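PDB 4AKR: F-actin-capping protein subunit alpha from Dictyostelium discoideum, which caps the fast-growing barbed end of actin filaments independently of calcium, blocking subunit exchange there without severing the filament. Local coordinates for residues Y243-M246 with G247-F251; I228-A231 with E232-H236. All coordinates share one frame; numbering follows the deposited sequence.

Contact 1 of 2, residues Y243-M246 with G247-F251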
loop_
_atom_site.group_PDB
_atom_site.type_symbol
_atom_site.label_atom_id
_atom_site.label_comp_id
_atom_site.label_asym_id
_atom_site.label_seq_id
_atom_site.Cartn_x
_atom_site.Cartn_y
_atom_site.Cartn_z
ATOM N N TYR A 243 10.539 8.440 9.195
ATOM C CA TYR A 243 10.352 9.003 7.863
ATOM C C TYR A 243 11.655 9.574 7.332
ATOM O O TYR A 243 12.028 9.340 6.181
ATOM C CB TYR A 243 9.300 10.112 7.882
ATOM C CG TYR A 243 7.881 9.599 7.911
ATOM C CD1 TYR A 243 7.333 8.962 6.800
ATOM C CD2 TYR A 243 7.088 9.740 9.049
ATOM C CE1 TYR A 243 6.032 8.477 6.818
ATOM C CE2 TYR A 243 5.788 9.262 9.077
ATOM C CZ TYR A 243 5.269 8.632 7.958
ATOM O OH TYR A 243 3.981 8.156 7.975
ATOM N N SER A 244 12.341 10.332 8.181
ATOM C CA SER A 244 13.600 10.955 7.812
ATOM C C SER A 244 14.637 9.888 7.522
ATOM O O SER A 244 15.295 9.912 6.484
ATOM C CB SER A 244 14.090 11.857 8.947
ATOM O OG SER A 244 13.110 12.823 9.272
ATOM N N THR A 245 14.776 8.951 8.451
ATOM C CA THR A 245 15.731 7.865 8.310
ATOM C C THR A 245 15.569 7.150 6.978
ATOM O O THR A 245 16.536 6.987 6.241
ATOM C CB THR A 245 15.563 6.846 9.443
ATOM O OG1 THR A 245 15.759 7.500 10.702
ATOM C CG2 THR A 245 16.573 5.725 9.298
ATOM N N MET A 246 14.346 6.729 6.669
ATOM C CA MET A 246 14.076 6.028 5.421
ATOM C C MET A 246 14.446 6.869 4.221
ATOM O O MET A 246 15.174 6.418 3.342
ATOM C CB MET A 246 12.599 5.634 5.317
ATOM C CG MET A 246 12.169 4.541 6.283
ATOM S SD MET A 246 10.520 3.910 5.914
ATOM C CE MET A 246 9.497 5.182 6.605
ATOM N N GLY A 247 13.946 8.097 4.190
ATOM C CA GLY A 247 14.225 8.976 3.071
ATOM C C GLY A 247 15.658 9.475 2.982
ATOM O O GLY A 247 16.087 9.928 1.921
ATOM N N ASP A 248 16.396 9.402 4.087
ATOM C CA ASP A 248 17.779 9.859 4.104
ATOM C C ASP A 248 18.771 8.717 4.053
ATOM O O ASP A 248 19.969 8.941 3.928
ATOM C CB ASP A 248 18.065 10.709 5.345
ATOM C CG ASP A 248 17.462 12.095 5.254
ATOM O OD1 ASP A 248 16.225 12.227 5.410
ATOM O OD2 ASP A 248 18.228 13.057 5.010
ATOM N N THR A 249 18.285 7.488 4.150
ATOM C CA THR A 249 19.189 6.353 4.098
ATOM C C THR A 249 18.851 5.419 2.929
ATOM O O THR A 249 19.436 5.523 1.850
ATOM C CB THR A 249 19.178 5.564 5.444
ATOM O OG1 THR A 249 17.892 4.973 5.655
ATOM C CG2 THR A 249 19.485 6.499 6.607
ATOM N N THR A 250 17.902 4.516 3.142
ATOM C CA THR A 250 17.504 3.571 2.109
ATOM C C THR A 250 17.126 4.243 0.782
ATOM O O THR A 250 17.546 3.795 -0.283
ATOM C CB THR A 250 16.319 2.717 2.591
ATOM O OG1 THR A 250 16.684 2.041 3.798
ATOM C CG2 THR A 250 15.939 1.678 1.546
ATOM N N PHE A 251 16.350 5.324 0.851
ATOM C CA PHE A 251 15.910 6.018 -0.352
ATOM C C PHE A 251 17.042 6.587 -1.201
ATOM O O PHE A 251 17.097 6.357 -2.406
ATOM C CB PHE A 251 14.937 7.143 -0.002
ATOM C CG PHE A 251 14.363 7.834 -1.209
ATOM C CD1 PHE A 251 13.502 7.159 -2.068
ATOM C CD2 PHE A 251 14.711 9.144 -1.508
ATOM C CE1 PHE A 251 12.997 7.770 -3.205
ATOM C CE2 PHE A 251 14.211 9.774 -2.649
ATOM C CZ PHE A 251 13.352 9.083 -3.499
#
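Thr249 reaches back to Thr245 through its hydroxyl. OG1 donates to Thr245 O at 2.5 Å, which is very short, so the exact length is doubtful. The group gets there because chi1 of 65° sets OG1 between the backbone N and the carbonyl carbon. Thr249 CG2 also faces Thr245 and meets its CG2 at 4.0 Å. Thr245 O also takes weak bonds from the N-H groups of Asp248 and Thr249.

Backbone bonds make up most of the hydrogen bonding. Gly247 N donates to Tyr243 O at 3.0 Å. Asp248 N donates to Ser244 O at 2.7 Å. Phe251 N binds Met246 O at 3.0 Å, and this bond is nearly straight, at 169°. Thr249 N adds a weak bond to Met246 O.

This is the C-terminal end of helix 217-248. Thr249 is the first residue to leave helical angles. The i to i+5 bond from Phe251 to Met246 closes a wider turn than the alpha-helical ones before it. Thr250, at the C' position of this 6→1 bond, has phi -53° rather than the positive phi of a Schellman motif. Beyond it the chain runs on into the C-terminal part, which in this family is a tentacle that probably contacts actin.

Among side-chain approaches, Asp248 folds back beside its own helix. Its OD1 lies 2.7 Å from Ser244 O. Phe251 CB passes 3.4 Å from Met246 O, while the ring leads away and meets an aromatic side chain of the other protein chain edge-to-face. Apolar side chains of that chain also pack on Thr245, Thr249 and Thr250.

Contact 2 of 2, residues I228-A231 with E232-H236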
loop_
_atom_site.group_PDB
_atom_site.type_symbol
_atom_site.label_atom_id
_atom_site.label_comp_id
_atom_site.label_asym_id
_atom_site.label_seq_id
_atom_site.Cartn_x
_atom_site.Cartn_y
_atom_site.Cartn_z
ATOM N N ILE A 228 -0.212 4.468 28.949
ATOM C CA ILE A 228 -0.644 4.265 27.566
ATOM C C ILE A 228 -0.353 5.487 26.686
ATOM O O ILE A 228 0.116 5.345 25.561
ATOM C CB ILE A 228 -2.164 3.956 27.494
ATOM C CG1 ILE A 228 -2.434 2.535 27.982
ATOM C CG2 ILE A 228 -2.683 4.124 26.072
ATOM C CD1 ILE A 228 -3.915 2.195 28.051
ATOM N N GLY A 229 -0.633 6.682 27.203
ATOM C CA GLY A 229 -0.403 7.903 26.445
ATOM C C GLY A 229 1.064 8.189 26.168
ATOM O O GLY A 229 1.413 8.780 25.146
ATOM N N LYS A 230 1.919 7.767 27.093
ATOM C CA LYS A 230 3.352 7.956 26.969
ATOM C C LYS A 230 3.870 7.001 25.904
ATOM O O LYS A 230 4.661 7.383 25.044
ATOM C CB LYS A 230 4.037 7.665 28.306
ATOM C CG LYS A 230 5.529 7.972 28.315
ATOM C CD LYS A 230 6.304 6.906 29.081
ATOM C CE LYS A 230 7.804 7.171 29.056
ATOM N NZ LYS A 230 8.169 8.397 29.821
ATOM N N ALA A 231 3.416 5.753 25.967
ATOM C CA ALA A 231 3.829 4.755 24.996
ATOM C C ALA A 231 3.478 5.207 23.577
ATOM O O ALA A 231 4.311 5.117 22.676
ATOM C CB ALA A 231 3.165 3.428 25.298
ATOM N N GLU A 232 2.252 5.700 23.384
ATOM C CA GLU A 232 1.809 6.160 22.067
ATOM C C GLU A 232 2.540 7.417 21.602
ATOM O O GLU A 232 2.771 7.600 20.402
ATOM C CB GLU A 232 0.293 6.397 22.049
ATOM C CG GLU A 232 -0.533 5.134 22.290
ATOM C CD GLU A 232 -1.965 5.227 21.757
ATOM O OE1 GLU A 232 -2.519 6.343 21.696
ATOM O OE2 GLU A 232 -2.538 4.172 21.418
ATOM N N LEU A 233 2.903 8.286 22.540
ATOM C CA LEU A 233 3.642 9.495 22.192
ATOM C C LEU A 233 4.999 9.075 21.639
ATOM O O LEU A 233 5.455 9.584 20.619
ATOM C CB LEU A 233 3.852 10.384 23.425
ATOM C CG LEU A 233 4.982 11.412 23.295
ATOM C CD1 LEU A 233 4.774 12.255 22.049
ATOM C CD2 LEU A 233 5.033 12.281 24.547
ATOM N N ASN A 234 5.641 8.136 22.324
ATOM C CA ASN A 234 6.935 7.641 21.892
ATOM C C ASN A 234 6.843 6.982 20.529
ATOM O O ASN A 234 7.681 7.224 19.662
ATOM C CB ASN A 234 7.500 6.658 22.912
ATOM C CG ASN A 234 8.030 7.356 24.143
ATOM O OD1 ASN A 234 8.506 8.486 24.059
ATOM N ND2 ASN A 234 7.970 6.688 25.287
ATOM N N LEU A 235 5.823 6.154 20.340
ATOM C CA LEU A 235 5.632 5.489 19.060
ATOM C C LEU A 235 5.399 6.515 17.954
ATOM O O LEU A 235 5.895 6.360 16.838
ATOM C CB LEU A 235 4.444 4.531 19.128
ATOM C CG LEU A 235 3.986 3.998 17.771
ATOM C CD1 LEU A 235 5.155 3.333 17.049
ATOM C CD2 LEU A 235 2.842 3.015 17.976
ATOM N N HIS A 236 4.649 7.567 18.271
ATOM C CA HIS A 236 4.359 8.612 17.296
ATOM C C HIS A 236 5.658 9.319 16.938
ATOM O O HIS A 236 5.920 9.591 15.768
ATOM C CB HIS A 236 3.350 9.615 17.871
ATOM C CG HIS A 236 2.708 10.490 16.842
ATOM N ND1 HIS A 236 1.652 11.326 17.134
ATOM C CD2 HIS A 236 2.956 10.651 15.519
ATOM C CE1 HIS A 236 1.277 11.963 16.038
ATOM N NE2 HIS A 236 2.054 11.571 15.043
#
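The Asn234 amide has one face over the backbone oxygen of Lys230 and its nitrogen end toward the Lys230 side chain. Asn234 CG lies 3.5 Å from Lys230 O. Asn234 ND2 is 3.4 Å from the same oxygen, but the angle is too poor for a hydrogen bond. Lys230 CE comes within 3.8 Å of Asn234 ND2. Lys230 CG is anti to the backbone N, chi1 -174°, and the chain runs past the amide obliquely; the contact is made by its methylenes.

A second flat group is the Glu232 carboxylate. Glu232 CG rests 3.3 Å from Ile228 O, and the chain then extends to place the carboxylate in the protein. OE1 is bonded by the hydroxyls of Tyr125 and Tyr130, OE2 by Trp171 NE1 and Ser169 OG. Two bonds on each oxygen fix the rotation of this buried group and probably stabilise its negative charge. The His236 ring makes no contact with 228-231; its NE2 and ND1 are hydrogen-bonded to a polar and a basic side chain of the other protein chain.

Four i to i+4 bonds join the turns. Glu232 N donates to Ile228 O at 3.1 Å, and Asn234 N to Lys230 O at 3.0 Å. Leu235 N likewise binds Ala231 O. The bond from Leu233 N to Gly229 O is more bent, at 143°.

Ile228 packs on Trp171 and Cys173, Ala231 on Trp171 and Thr210, and Leu235 on Thr206 and Val188. This regular alpha-helix is the long C-terminal helix of the capping protein alpha subunit, packed against the five-stranded antiparallel sheet.

How the contacts relate
Both contacts are local ones on helix 217-248. Contact 2 comes first along the chain, in the regular body of the helix; contact 1 follows at its C-terminal end. Their centres are about 22 Å apart and their nearest atoms about 7 Å, so they do not touch. Contact 2 lies about 16 Å from the centre of the chain, against the five-stranded sheet. Contact 1 lies further out, about 26 Å from that centre. Each also meets the other protein chain: contact 2 through His236 and Leu235, contact 1 through Phe251 and its threonines. One helix thus links the sheet layer to the start of the C-terminal part.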